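Local coordinates for protein neuraminidase (Influenza A virus, PDB 4GDI) that is a homotetrameric, calcium-binding, neuraminidase-like viral glycoprotein that may remove terminal sialic acids from glycoconjugates, although its putative active site has diverged, at residues Ile58-Ser63 against Met352-Ser357; Asp135-Ser140 against Val161-Gly166; Pro238-Pro243 against Ala277-Thr282; Gly322-Lys327 against Thr358-Asn363; Ser52-Phe57 against Leu109-Leu114. One frame throughout, in Å; residues are numbered along the deposited sequence.

All five contacts tie strands or loops of a six-bladed beta-propeller. Interaction 4 lies within one sheet, across its middle strand, whereas interactions 1, 2, 3 and 5 join different sheets. Interactions 3 and 4 are buried; the others are only partly so. Interaction 5 is aromatic, and interaction 4 joins an aromatic ring to a methyl group and a sulfur. In interactions 1 and 3 the polar links between segments run through water, while interaction 2 adds a direct hydrogen bond to its water. Strand 53-64 serves interactions 1 and 5, and strand 352-362 serves 1 and 4. K55 of interaction 5 packs on E355 and L356 of interaction 1, and C53 touches F324 of interaction 4.

Interaction 1. Residues Ile58-Ser63 against Met352-Ser357; sequences IAYGLS and MIQELS
Y60 faces M352, I353 and Q354 across a separation of 11.1 Å between the axes of strands 58-63 and 352-357, which run at 120° to each other and stand too far apart for backbone pairing. The tyrosine spans most of that distance. Its ring leaves the strand with CG lying between the backbone N and the carbonyl carbon (chi1 71°), and the hydroxyl is delivered to the facing strand. There Y60 OH lies 4.1 Å from I353 CG2, the branch methyl, and the two side chains meet at roughly a right angle.

Direct polar contact is replaced by two waters, and the phenol is used in both directions. Y60 OH donates to one water at 2.6 Å, and this water in turn donates to M352 O at 3.1 Å. The other water donates to Y60 OH at 3.2 Å and accepts from Q354 N at 3.0 Å. A tyrosine suits this place because it combines a long, stiff, largely apolar arm with a hydroxyl that can donate one hydrogen bond and accept another.

Q354 is bent at chi2 (-88°), which sets NE2 obliquely to the tyrosine ring, 4.3 Å from Y60 CE2. Its amide is held by S41 O, on a strand paired with 53-64. The glutamine thus reaches the same sheet by a second route. The arrangement is a water-mediated contact, spanned by one aromatic residue, between neighbouring blades of the neuraminidase beta-propeller.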
# COMPACT_ATOMS: atom_id res chain seq x y z
N ILE A 58 1.88 13.01 17.27
CA ILE A 58 3.24 12.79 17.74
C ILE A 58 3.30 11.35 18.22
O ILE A 58 2.46 10.92 19.04
CB ILE A 58 3.61 13.74 18.89
CG1 ILE A 58 3.30 15.20 18.54
CG2 ILE A 58 5.09 13.60 19.25
CD1 ILE A 58 4.00 15.69 17.27
N ALA A 59 4.26 10.58 17.72
CA ALA A 59 4.42 9.19 18.16
C ALA A 59 5.20 9.15 19.47
O ALA A 59 6.15 9.91 19.64
CB ALA A 59 5.15 8.37 17.11
N TYR A 60 4.81 8.27 20.38
CA TYR A 60 5.57 8.11 21.61
C TYR A 60 5.93 6.67 21.92
O TYR A 60 6.66 6.40 22.88
CB TYR A 60 4.86 8.74 22.80
CG TYR A 60 3.64 8.01 23.26
CD1 TYR A 60 3.73 6.96 24.18
CD2 TYR A 60 2.38 8.39 22.82
CE1 TYR A 60 2.61 6.30 24.62
CE2 TYR A 60 1.25 7.73 23.25
CZ TYR A 60 1.36 6.69 24.15
OH TYR A 60 0.22 6.04 24.58
N GLY A 61 5.44 5.74 21.11
CA GLY A 61 5.83 4.35 21.29
C GLY A 61 5.25 3.40 20.27
O GLY A 61 4.37 3.75 19.48
N LEU A 62 5.76 2.17 20.32
CA LEU A 62 5.32 1.11 19.45
C LEU A 62 4.94 -0.08 20.32
O LEU A 62 5.70 -0.49 21.18
CB LEU A 62 6.47 0.71 18.51
CG LEU A 62 6.07 -0.05 17.25
CD1 LEU A 62 5.32 0.86 16.31
CD2 LEU A 62 7.30 -0.64 16.55
N SER A 63 3.77 -0.65 20.08
CA SER A 63 3.32 -1.79 20.87
C SER A 63 4.05 -3.09 20.52
O SER A 63 4.36 -3.36 19.35
CB SER A 63 1.83 -2.02 20.66
OG SER A 63 1.58 -2.32 19.29
N MET A 352 -2.83 4.06 29.71
CA MET A 352 -3.93 4.73 29.03
C MET A 352 -3.50 5.15 27.63
O MET A 352 -2.46 5.79 27.46
CB MET A 352 -4.37 5.96 29.82
CG MET A 352 -5.53 6.72 29.19
SD MET A 352 -6.98 6.84 30.26
CE MET A 352 -7.43 5.11 30.42
N ILE A 353 -4.29 4.76 26.63
CA ILE A 353 -4.04 5.22 25.27
C ILE A 353 -5.22 6.08 24.86
O ILE A 353 -6.29 5.99 25.45
CB ILE A 353 -3.87 4.05 24.27
CG1 ILE A 353 -5.14 3.21 24.23
CG2 ILE A 353 -2.69 3.18 24.65
CD1 ILE A 353 -5.14 2.17 23.14
N GLN A 354 -5.02 6.92 23.86
CA GLN A 354 -6.14 7.64 23.27
C GLN A 354 -6.26 7.34 21.78
O GLN A 354 -5.26 7.26 21.05
CB GLN A 354 -6.03 9.15 23.50
CG GLN A 354 -4.69 9.73 23.19
CD GLN A 354 -3.77 9.67 24.38
OE1 GLN A 354 -4.24 9.59 25.52
NE2 GLN A 354 -2.46 9.68 24.13
N GLU A 355 -7.50 7.17 21.35
CA GLU A 355 -7.82 6.97 19.95
C GLU A 355 -8.78 8.08 19.51
O GLU A 355 -9.70 8.45 20.25
CB GLU A 355 -8.45 5.59 19.77
CG GLU A 355 -7.43 4.48 19.56
CD GLU A 355 -6.68 4.64 18.26
OE1 GLU A 355 -7.34 4.89 17.22
OE2 GLU A 355 -5.43 4.53 18.27
N LEU A 356 -8.55 8.63 18.33
CA LEU A 356 -9.39 9.73 17.85
C LEU A 356 -10.64 9.16 17.21
O LEU A 356 -10.57 8.25 16.39
CB LEU A 356 -8.66 10.58 16.80
CG LEU A 356 -7.64 11.62 17.21
CD1 LEU A 356 -7.36 12.56 16.03
CD2 LEU A 356 -8.07 12.42 18.45
N SER A 357 -11.78 9.69 17.60
CA SER A 357 -12.99 9.51 16.83
C SER A 357 -13.31 10.86 16.16
O SER A 357 -12.79 11.91 16.56
CB SER A 357 -14.14 9.08 17.73
OG SER A 357 -14.50 10.17 18.56
O HOH W 1 -2.28 6.71 22.69
O HOH W 2 0.37 4.76 26.81

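Interaction 2. Residues Asp135-Ser140 against Val161-Gly166; sequences DTFSAS and VIVSDG
The F137 ring meets V163 at its edge, where V163 CG2 lies near the ring plane and 4.2 Å from F137 CZ, while Y177 stacks against the ring. A flat aromatic suits this place, since it offers a broad face to another ring and a thin rim to a branched aliphatic side chain. The second flat group, the carboxylate of D165, accepts several N-H groups on its two oxygens. D165 CG is anti to the backbone N (chi1 -165°), which carries the carboxylate across to the turn after strand 135-138.

There S140 N donates to D165 OD2 at 2.9 Å, nearly straight (168°) and to the syn lone pair. R141 N also donates to OD2, and a water gives it a further bond of 2.9 Å; the same water lies 3.2 Å from S140 OG. The other oxygen serves different partners: G166 N reaches D165 OD1 on the anti side, 29° out of the carboxylate plane, and G143 N binds it too. One short acid therefore satisfies several backbone amides and fixes the path of the turn, as aspartate's length and two acceptors allow. A139, small, lets the carboxylate close in.

Strand 132-138 is the outermost strand of its blade, beside 124-129; its D135 can bind calcium, though no ion is bound to it here. Strand 158-165 belongs to the next blade, between 153-155 and 173-180, so the contact closes a seam between adjacent blades, with Y177 and I125 completing its apolar part.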
# COMPACT_ATOMS: atom_id res chain seq x y z
N ASP A 135 10.82 27.81 5.89
CA ASP A 135 11.00 28.88 6.87
C ASP A 135 11.23 28.34 8.26
O ASP A 135 10.88 27.19 8.57
CB ASP A 135 9.79 29.83 6.87
CG ASP A 135 10.19 31.30 6.96
OD1 ASP A 135 11.33 31.58 7.37
OD2 ASP A 135 9.36 32.17 6.62
N THR A 136 11.85 29.17 9.09
CA THR A 136 12.09 28.86 10.49
C THR A 136 12.06 30.15 11.29
O THR A 136 12.34 31.23 10.75
CB THR A 136 13.48 28.27 10.70
OG1 THR A 136 14.46 29.24 10.31
CG2 THR A 136 13.66 27.01 9.88
N PHE A 137 11.73 30.03 12.57
CA PHE A 137 11.93 31.12 13.52
C PHE A 137 12.07 30.57 14.95
O PHE A 137 11.62 29.47 15.25
CB PHE A 137 10.83 32.17 13.40
CG PHE A 137 9.43 31.63 13.55
CD1 PHE A 137 8.84 31.56 14.79
CD2 PHE A 137 8.71 31.23 12.44
CE1 PHE A 137 7.54 31.06 14.94
CE2 PHE A 137 7.41 30.72 12.58
CZ PHE A 137 6.83 30.65 13.83
N SER A 138 12.70 31.35 15.81
CA SER A 138 13.05 30.90 17.16
C SER A 138 12.25 31.61 18.23
O SER A 138 11.73 32.70 18.01
CB SER A 138 14.54 31.14 17.41
OG SER A 138 15.34 30.42 16.50
N ALA A 139 12.18 31.00 19.41
CA ALA A 139 11.57 31.63 20.57
C ALA A 139 12.10 33.03 20.75
O ALA A 139 13.27 33.31 20.47
CB ALA A 139 11.86 30.81 21.81
N SER A 140 11.25 33.93 21.22
CA SER A 140 11.70 35.29 21.52
C SER A 140 11.24 35.77 22.89
O SER A 140 11.65 36.84 23.34
CB SER A 140 11.20 36.26 20.43
OG SER A 140 9.80 36.40 20.48
N VAL A 161 -1.96 30.34 11.48
CA VAL A 161 -1.79 29.47 12.63
C VAL A 161 -1.47 30.31 13.86
O VAL A 161 -0.83 31.36 13.74
CB VAL A 161 -0.68 28.45 12.39
CG1 VAL A 161 0.66 29.14 12.20
CG2 VAL A 161 -0.61 27.45 13.52
N ILE A 162 -1.95 29.87 15.01
CA ILE A 162 -1.63 30.51 16.28
C ILE A 162 -0.38 29.87 16.87
O ILE A 162 -0.33 28.66 17.06
CB ILE A 162 -2.79 30.36 17.31
CG1 ILE A 162 -4.12 30.84 16.70
CG2 ILE A 162 -2.48 31.15 18.57
CD1 ILE A 162 -4.07 32.21 16.13
N VAL A 163 0.62 30.69 17.16
CA VAL A 163 1.84 30.22 17.83
C VAL A 163 1.96 30.86 19.21
O VAL A 163 1.75 32.06 19.36
CB VAL A 163 3.08 30.60 17.01
CG1 VAL A 163 4.35 30.24 17.77
CG2 VAL A 163 3.06 29.92 15.64
N SER A 164 2.30 30.06 20.22
CA SER A 164 2.43 30.57 21.59
C SER A 164 3.87 30.46 22.08
O SER A 164 4.62 29.58 21.65
CB SER A 164 1.49 29.83 22.54
OG SER A 164 0.15 29.94 22.11
N ASP A 165 4.24 31.37 22.98
CA ASP A 165 5.61 31.52 23.47
C ASP A 165 5.51 31.90 24.94
O ASP A 165 4.44 32.27 25.43
CB ASP A 165 6.31 32.61 22.68
CG ASP A 165 7.83 32.60 22.85
OD1 ASP A 165 8.36 31.93 23.75
OD2 ASP A 165 8.49 33.32 22.06
N GLY A 166 6.62 31.79 25.67
CA GLY A 166 6.64 32.16 27.08
C GLY A 166 6.58 30.97 28.02
O GLY A 166 5.77 30.07 27.84
O HOH W 3 6.98 34.94 20.19

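Interaction 3. Residues Pro238-Pro243 against Ala277-Thr282; sequences PCNGAP and AWTSKT
T279 is the first residue of strand 277-281 to touch the loop 238-243, its methyl CG2 lying 4.3 Å from N240 ND2. This is a loose van der Waals approach; the hydroxyl of T279 makes a weak hydrogen bond to E294 O on the adjacent strand, which leaves the methyl for the loop. A beta-branched threonine fits here, serving the strand with one branch and the loop with the other.

Two residues on, K281 makes the longer reach. From CG onward its chain is fully extended, so that the methylenes pass the loop and the charged end arrives beyond them. K281 CD sits 3.9 Å from P243 O, and K281 NZ is 4.1 Å from A242 CB, whose smallness lets the lysine lie close. The ammonium group donates to a water at 2.6 Å from NZ, and this water donates to P243 O at 2.8 Å, so the water bridges the ammonium group to the P243 carbonyl.

The loop follows the last strand of one propeller blade and 277-281 begins the sheet of the next. The arrangement is therefore a blade-to-blade seam, close to the calcium site that includes D219 and D245.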
# COMPACT_ATOMS: atom_id res chain seq x y z
N PRO A 238 -17.23 33.63 26.46
CA PRO A 238 -18.62 33.15 26.45
C PRO A 238 -19.45 33.83 27.54
O PRO A 238 -18.94 34.09 28.63
CB PRO A 238 -18.47 31.66 26.73
CG PRO A 238 -17.10 31.31 26.13
CD PRO A 238 -16.26 32.53 26.47
N CYS A 239 -20.70 34.15 27.24
CA CYS A 239 -21.51 34.93 28.16
C CYS A 239 -22.60 34.07 28.78
O CYS A 239 -23.53 34.58 29.40
CB CYS A 239 -22.11 36.15 27.45
SG CYS A 239 -20.87 37.31 26.84
N ASN A 240 -22.49 32.75 28.63
CA ASN A 240 -23.44 31.85 29.28
C ASN A 240 -22.94 31.57 30.69
O ASN A 240 -22.04 32.27 31.18
CB ASN A 240 -23.64 30.58 28.46
CG ASN A 240 -22.35 29.76 28.31
OD1 ASN A 240 -21.24 30.28 28.47
ND2 ASN A 240 -22.50 28.48 27.99
N GLY A 241 -23.52 30.58 31.36
CA GLY A 241 -23.14 30.26 32.73
C GLY A 241 -22.66 28.83 32.86
O GLY A 241 -22.61 28.29 33.96
N ALA A 242 -22.30 28.21 31.74
CA ALA A 242 -21.84 26.83 31.74
C ALA A 242 -20.42 26.75 31.18
O ALA A 242 -20.25 26.66 29.96
CB ALA A 242 -22.77 25.99 30.92
N PRO A 243 -19.40 26.79 32.05
CA PRO A 243 -18.01 26.66 31.61
C PRO A 243 -17.79 25.34 30.88
O PRO A 243 -18.50 24.40 31.20
CB PRO A 243 -17.22 26.70 32.93
CG PRO A 243 -18.14 27.36 33.90
CD PRO A 243 -19.51 26.94 33.51
N ALA A 277 -24.89 28.77 18.21
CA ALA A 277 -23.59 28.27 18.64
C ALA A 277 -23.75 26.86 19.17
O ALA A 277 -24.85 26.44 19.51
CB ALA A 277 -23.02 29.16 19.72
N TRP A 278 -22.64 26.13 19.24
CA TRP A 278 -22.62 24.85 19.94
C TRP A 278 -21.47 24.82 20.91
O TRP A 278 -20.34 25.19 20.54
CB TRP A 278 -22.48 23.69 18.97
CG TRP A 278 -23.69 23.42 18.16
CD1 TRP A 278 -24.09 24.07 17.04
CD2 TRP A 278 -24.66 22.39 18.39
NE1 TRP A 278 -25.24 23.52 16.55
CE2 TRP A 278 -25.61 22.48 17.36
CE3 TRP A 278 -24.82 21.41 19.37
CZ2 TRP A 278 -26.71 21.64 17.29
CZ3 TRP A 278 -25.91 20.56 19.29
CH2 TRP A 278 -26.84 20.68 18.26
N THR A 279 -21.75 24.41 22.15
CA THR A 279 -20.72 24.17 23.14
C THR A 279 -20.49 22.69 23.26
O THR A 279 -21.34 21.90 22.86
CB THR A 279 -21.13 24.72 24.52
OG1 THR A 279 -22.42 24.21 24.86
CG2 THR A 279 -21.17 26.25 24.50
N SER A 280 -19.34 22.32 23.82
CA SER A 280 -19.03 20.91 24.03
C SER A 280 -18.25 20.73 25.33
O SER A 280 -17.39 21.54 25.67
CB SER A 280 -18.28 20.36 22.82
OG SER A 280 -17.09 21.08 22.60
N LYS A 281 -18.56 19.66 26.06
CA LYS A 281 -17.93 19.43 27.36
C LYS A 281 -18.15 18.01 27.88
O LYS A 281 -19.03 17.26 27.40
CB LYS A 281 -18.45 20.44 28.37
CG LYS A 281 -19.96 20.32 28.64
CD LYS A 281 -20.45 21.36 29.67
CE LYS A 281 -21.88 21.04 30.13
NZ LYS A 281 -22.32 21.93 31.26
N THR A 282 -17.34 17.62 28.86
CA THR A 282 -17.56 16.37 29.58
C THR A 282 -18.97 16.39 30.19
O THR A 282 -19.48 17.43 30.58
CB THR A 282 -16.52 16.20 30.69
OG1 THR A 282 -16.57 17.32 31.57
CG2 THR A 282 -15.08 16.09 30.09
O HOH W 4 -20.84 23.64 32.57

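Interaction 4. Residues Gly322-Lys327 against Thr358-Asn363; sequences GFFQPK and TFCGIN
F324 and T358 cross at about a right angle, and the CE1 and CZ end of the phenyl ring approaches the threonine, whose methyl is oblique to it. F324 CE1 comes to 3.7 Å from T358 CG2, while T358 CB lies 4.0 Å from F324 CZ. The aromatic is swung over by its first torsion (chi1 73°), which seats CG between the backbone N and the carbonyl carbon and turns the ring towards strand 358-362.

C360 comes to the same ring from another quarter. Its SG is 4.4 Å from F324 CZ and 5.3 Å from the ring centroid, 50° off the normal, a sulfur-aromatic contact of oblique kind. The sulfur is bonded to C338, so a half-cystine rather than a thiol touches the ring, and the polarisable disulfide suits an aromatic neighbour. T358 turns its methyl to the phenylalanine while its OG1 is hydrogen-bonded to T24 OG1, combining an apolar and a polar duty in a buried place.

Strands 317-324 and 352-362 lie in one antiparallel sheet with 338-346 between them, and the ring reaches across that middle strand, where F324 also pairs its backbone with C338. V46 and C48 of strand 44-48, in a neighbouring blade, pack on the phenylalanine.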
# COMPACT_ATOMS: atom_id res chain seq x y z
N GLY A 322 -11.28 19.03 18.92
CA GLY A 322 -11.10 20.24 18.12
C GLY A 322 -11.66 20.08 16.74
O GLY A 322 -12.10 18.99 16.35
N PHE A 323 -11.64 21.17 15.98
CA PHE A 323 -12.28 21.21 14.68
C PHE A 323 -11.44 20.61 13.57
O PHE A 323 -10.21 20.67 13.60
CB PHE A 323 -12.54 22.66 14.26
CG PHE A 323 -13.51 23.39 15.14
CD1 PHE A 323 -14.84 23.02 15.17
CD2 PHE A 323 -13.09 24.50 15.87
CE1 PHE A 323 -15.73 23.71 15.96
CE2 PHE A 323 -13.97 25.19 16.65
CZ PHE A 323 -15.30 24.80 16.68
N PHE A 324 -12.12 20.07 12.56
CA PHE A 324 -11.54 19.98 11.22
C PHE A 324 -12.63 20.19 10.18
O PHE A 324 -13.82 20.05 10.47
CB PHE A 324 -10.81 18.65 10.98
CG PHE A 324 -11.73 17.45 10.81
CD1 PHE A 324 -12.17 16.73 11.90
CD2 PHE A 324 -12.08 17.02 9.54
CE1 PHE A 324 -12.98 15.60 11.74
CE2 PHE A 324 -12.90 15.91 9.35
CZ PHE A 324 -13.34 15.19 10.46
N GLN A 325 -12.23 20.58 8.98
CA GLN A 325 -13.20 20.85 7.92
C GLN A 325 -12.92 19.99 6.70
O GLN A 325 -11.81 20.01 6.16
CB GLN A 325 -13.19 22.33 7.52
CG GLN A 325 -13.72 23.28 8.57
CD GLN A 325 -13.62 24.73 8.13
OE1 GLN A 325 -12.52 25.28 8.03
NE2 GLN A 325 -14.75 25.33 7.85
N PRO A 326 -13.93 19.24 6.25
CA PRO A 326 -13.83 18.55 4.97
C PRO A 326 -13.60 19.58 3.88
O PRO A 326 -14.16 20.67 3.97
CB PRO A 326 -15.21 17.91 4.79
CG PRO A 326 -15.83 17.89 6.15
CD PRO A 326 -15.25 19.06 6.89
N LYS A 327 -12.77 19.29 2.89
CA LYS A 327 -12.43 20.30 1.91
C LYS A 327 -12.82 19.94 0.49
O LYS A 327 -12.73 20.77 -0.40
CB LYS A 327 -10.93 20.60 1.99
CG LYS A 327 -10.56 21.33 3.27
CD LYS A 327 -9.13 21.86 3.27
CE LYS A 327 -8.86 22.61 4.57
NZ LYS A 327 -7.43 22.93 4.72
N THR A 358 -14.18 10.83 15.16
CA THR A 358 -14.55 12.06 14.47
C THR A 358 -16.06 12.10 14.30
O THR A 358 -16.69 11.06 14.12
CB THR A 358 -13.90 12.17 13.08
OG1 THR A 358 -14.27 11.05 12.27
CG2 THR A 358 -12.40 12.23 13.16
N PHE A 359 -16.62 13.31 14.35
CA PHE A 359 -18.06 13.55 14.26
C PHE A 359 -18.26 14.74 13.32
O PHE A 359 -17.52 15.71 13.40
CB PHE A 359 -18.65 13.93 15.62
CG PHE A 359 -18.80 12.79 16.57
CD1 PHE A 359 -17.72 12.34 17.30
CD2 PHE A 359 -20.03 12.18 16.75
CE1 PHE A 359 -17.86 11.29 18.19
CE2 PHE A 359 -20.18 11.14 17.64
CZ PHE A 359 -19.09 10.69 18.36
N CYS A 360 -19.26 14.68 12.46
CA CYS A 360 -19.55 15.80 11.57
C CYS A 360 -20.97 16.31 11.79
O CYS A 360 -21.87 15.54 12.16
CB CYS A 360 -19.35 15.39 10.12
SG CYS A 360 -17.63 15.08 9.71
N GLY A 361 -21.17 17.60 11.56
CA GLY A 361 -22.48 18.20 11.70
C GLY A 361 -23.39 17.75 10.57
O GLY A 361 -22.92 17.51 9.47
N ILE A 362 -24.68 17.59 10.86
CA ILE A 362 -25.66 17.26 9.82
C ILE A 362 -26.79 18.25 9.95
O ILE A 362 -27.02 18.79 11.02
CB ILE A 362 -26.22 15.82 9.94
CG1 ILE A 362 -26.82 15.60 11.33
CG2 ILE A 362 -25.13 14.78 9.66
CD1 ILE A 362 -27.66 14.34 11.47
N ASN A 363 -27.50 18.48 8.86
CA ASN A 363 -28.56 19.48 8.84
C ASN A 363 -29.93 18.93 9.22
O ASN A 363 -30.95 19.53 8.89
CB ASN A 363 -28.63 20.13 7.45
CG ASN A 363 -28.82 19.11 6.34
OD1 ASN A 363 -29.44 18.06 6.54
ND2 ASN A 363 -28.28 19.41 5.16

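Interaction 5. Residues Ser52-Phe57 against Leu109-Leu114; sequences SCFKFF and LKWTVL
Aromatic packing between two neighbouring blades of the beta-propeller defines this contact: W111, on strand 111-114, reaches its indole across to two phenylalanines of strand 53-57. The strands belong to different sheets, and with F56 CA and V113 CA 10.1 Å apart, and F54 CA and W111 CA 11.7 Å, their backbones do not pair. Phenylalanine and tryptophan suit such a seam because large rings can reach across this separation and offer broad apolar surfaces.

F54 and F56 are two residues apart and so lie on the same side of the strand. Both have CG anti to the carbonyl carbon (chi1 -59° and -70°), which sends both rings toward W111. The tryptophan is received differently by each. F54 approaches obliquely, F54 CD1 lying 3.9 Å from W111 CZ2. F56 comes from the opposite direction and places its tip over one face of the indole. The planes of F56 and the indole six-membered ring are inclined at 57°, their centroids 5.1 Å apart, an oblique aromatic pair.

K81, on strand 78-83, makes a cation-pi contact with F54 and also packs on F56 and W111, while F106 meets W111 edge-to-face. The closest approach of the two segments belongs to F56: its CZ sits over the indole face, offset toward the rim, 3.6 Å from W111 CZ3 and 3.7 Å from W111 CH2.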
# COMPACT_ATOMS: atom_id res chain seq x y z
N SER A 52 -9.30 13.14 0.85
CA SER A 52 -9.51 12.40 2.09
C SER A 52 -8.84 13.07 3.29
O SER A 52 -8.16 14.09 3.16
CB SER A 52 -9.01 10.96 1.94
OG SER A 52 -7.64 10.94 1.59
N CYS A 53 -9.03 12.48 4.46
CA CYS A 53 -8.56 13.08 5.70
C CYS A 53 -7.54 12.19 6.39
O CYS A 53 -7.50 10.98 6.17
CB CYS A 53 -9.75 13.38 6.62
SG CYS A 53 -10.94 14.47 5.84
N PHE A 54 -6.71 12.81 7.21
CA PHE A 54 -5.60 12.13 7.86
C PHE A 54 -5.58 12.47 9.35
O PHE A 54 -6.04 13.53 9.77
CB PHE A 54 -4.26 12.53 7.22
CG PHE A 54 -4.17 12.22 5.75
CD1 PHE A 54 -4.68 13.11 4.81
CD2 PHE A 54 -3.61 11.03 5.31
CE1 PHE A 54 -4.62 12.83 3.44
CE2 PHE A 54 -3.55 10.73 3.94
CZ PHE A 54 -4.05 11.64 3.01
N LYS A 55 -5.02 11.54 10.11
CA LYS A 55 -4.67 11.76 11.50
C LYS A 55 -3.20 12.16 11.57
O LYS A 55 -2.32 11.39 11.17
CB LYS A 55 -4.91 10.49 12.32
CG LYS A 55 -4.46 10.59 13.77
CD LYS A 55 -4.89 9.37 14.58
CE LYS A 55 -3.69 8.65 15.19
NZ LYS A 55 -4.00 7.27 15.62
N PHE A 56 -2.94 13.37 12.07
CA PHE A 56 -1.60 13.83 12.36
C PHE A 56 -1.38 13.66 13.86
O PHE A 56 -2.28 13.94 14.65
CB PHE A 56 -1.44 15.30 11.98
CG PHE A 56 -1.44 15.55 10.50
CD1 PHE A 56 -2.62 15.59 9.80
CD2 PHE A 56 -0.26 15.76 9.81
CE1 PHE A 56 -2.63 15.81 8.45
CE2 PHE A 56 -0.26 15.99 8.46
CZ PHE A 56 -1.44 16.01 7.78
N PHE A 57 -0.19 13.23 14.26
CA PHE A 57 0.08 12.94 15.66
C PHE A 57 1.56 12.83 15.99
O PHE A 57 2.39 12.58 15.12
CB PHE A 57 -0.63 11.64 16.06
CG PHE A 57 -0.12 10.41 15.35
CD1 PHE A 57 -0.64 10.04 14.13
CD2 PHE A 57 0.86 9.62 15.93
CE1 PHE A 57 -0.17 8.91 13.47
CE2 PHE A 57 1.33 8.48 15.28
CZ PHE A 57 0.81 8.13 14.06
N LEU A 109 -3.11 23.01 -3.05
CA LEU A 109 -1.97 22.53 -3.81
C LEU A 109 -1.03 21.65 -3.00
O LEU A 109 -0.65 20.55 -3.44
CB LEU A 109 -1.17 23.71 -4.36
CG LEU A 109 -1.71 24.29 -5.67
CD1 LEU A 109 -3.22 24.41 -5.62
CD2 LEU A 109 -1.07 25.64 -5.93
N LYS A 110 -0.62 22.14 -1.83
CA LYS A 110 0.36 21.44 -1.03
C LYS A 110 0.05 21.49 0.47
O LYS A 110 -0.72 22.33 0.93
CB LYS A 110 1.74 22.03 -1.28
CG LYS A 110 2.22 21.94 -2.71
CD LYS A 110 2.59 20.53 -3.10
CE LYS A 110 3.25 20.48 -4.47
NZ LYS A 110 3.74 19.11 -4.80
N TRP A 111 0.64 20.57 1.23
CA TRP A 111 0.59 20.62 2.68
C TRP A 111 1.59 21.61 3.23
O TRP A 111 2.77 21.58 2.86
CB TRP A 111 0.93 19.25 3.28
CG TRP A 111 -0.17 18.26 3.16
CD1 TRP A 111 -0.28 17.28 2.23
CD2 TRP A 111 -1.33 18.15 4.00
NE1 TRP A 111 -1.43 16.56 2.44
CE2 TRP A 111 -2.09 17.07 3.52
CE3 TRP A 111 -1.79 18.87 5.12
CZ2 TRP A 111 -3.30 16.68 4.11
CZ3 TRP A 111 -2.99 18.49 5.70
CH2 TRP A 111 -3.74 17.40 5.19
N THR A 112 1.11 22.50 4.10
CA THR A 112 1.97 23.26 4.99
C THR A 112 1.97 22.54 6.35
O THR A 112 0.92 22.23 6.91
CB THR A 112 1.45 24.68 5.21
OG1 THR A 112 1.35 25.36 3.95
CG2 THR A 112 2.36 25.46 6.13
N VAL A 113 3.17 22.27 6.86
CA VAL A 113 3.34 21.58 8.13
C VAL A 113 4.27 22.41 8.99
O VAL A 113 5.31 22.84 8.53
CB VAL A 113 3.97 20.18 7.94
CG1 VAL A 113 4.26 19.53 9.29
CG2 VAL A 113 3.08 19.29 7.07
N LEU A 114 3.88 22.65 10.24
CA LEU A 114 4.73 23.31 11.21
C LEU A 114 5.02 22.39 12.39
O LEU A 114 4.12 21.68 12.88
CB LEU A 114 4.07 24.60 11.73
CG LEU A 114 3.71 25.71 10.74
CD1 LEU A 114 2.29 25.53 10.18
CD2 LEU A 114 3.85 27.05 11.43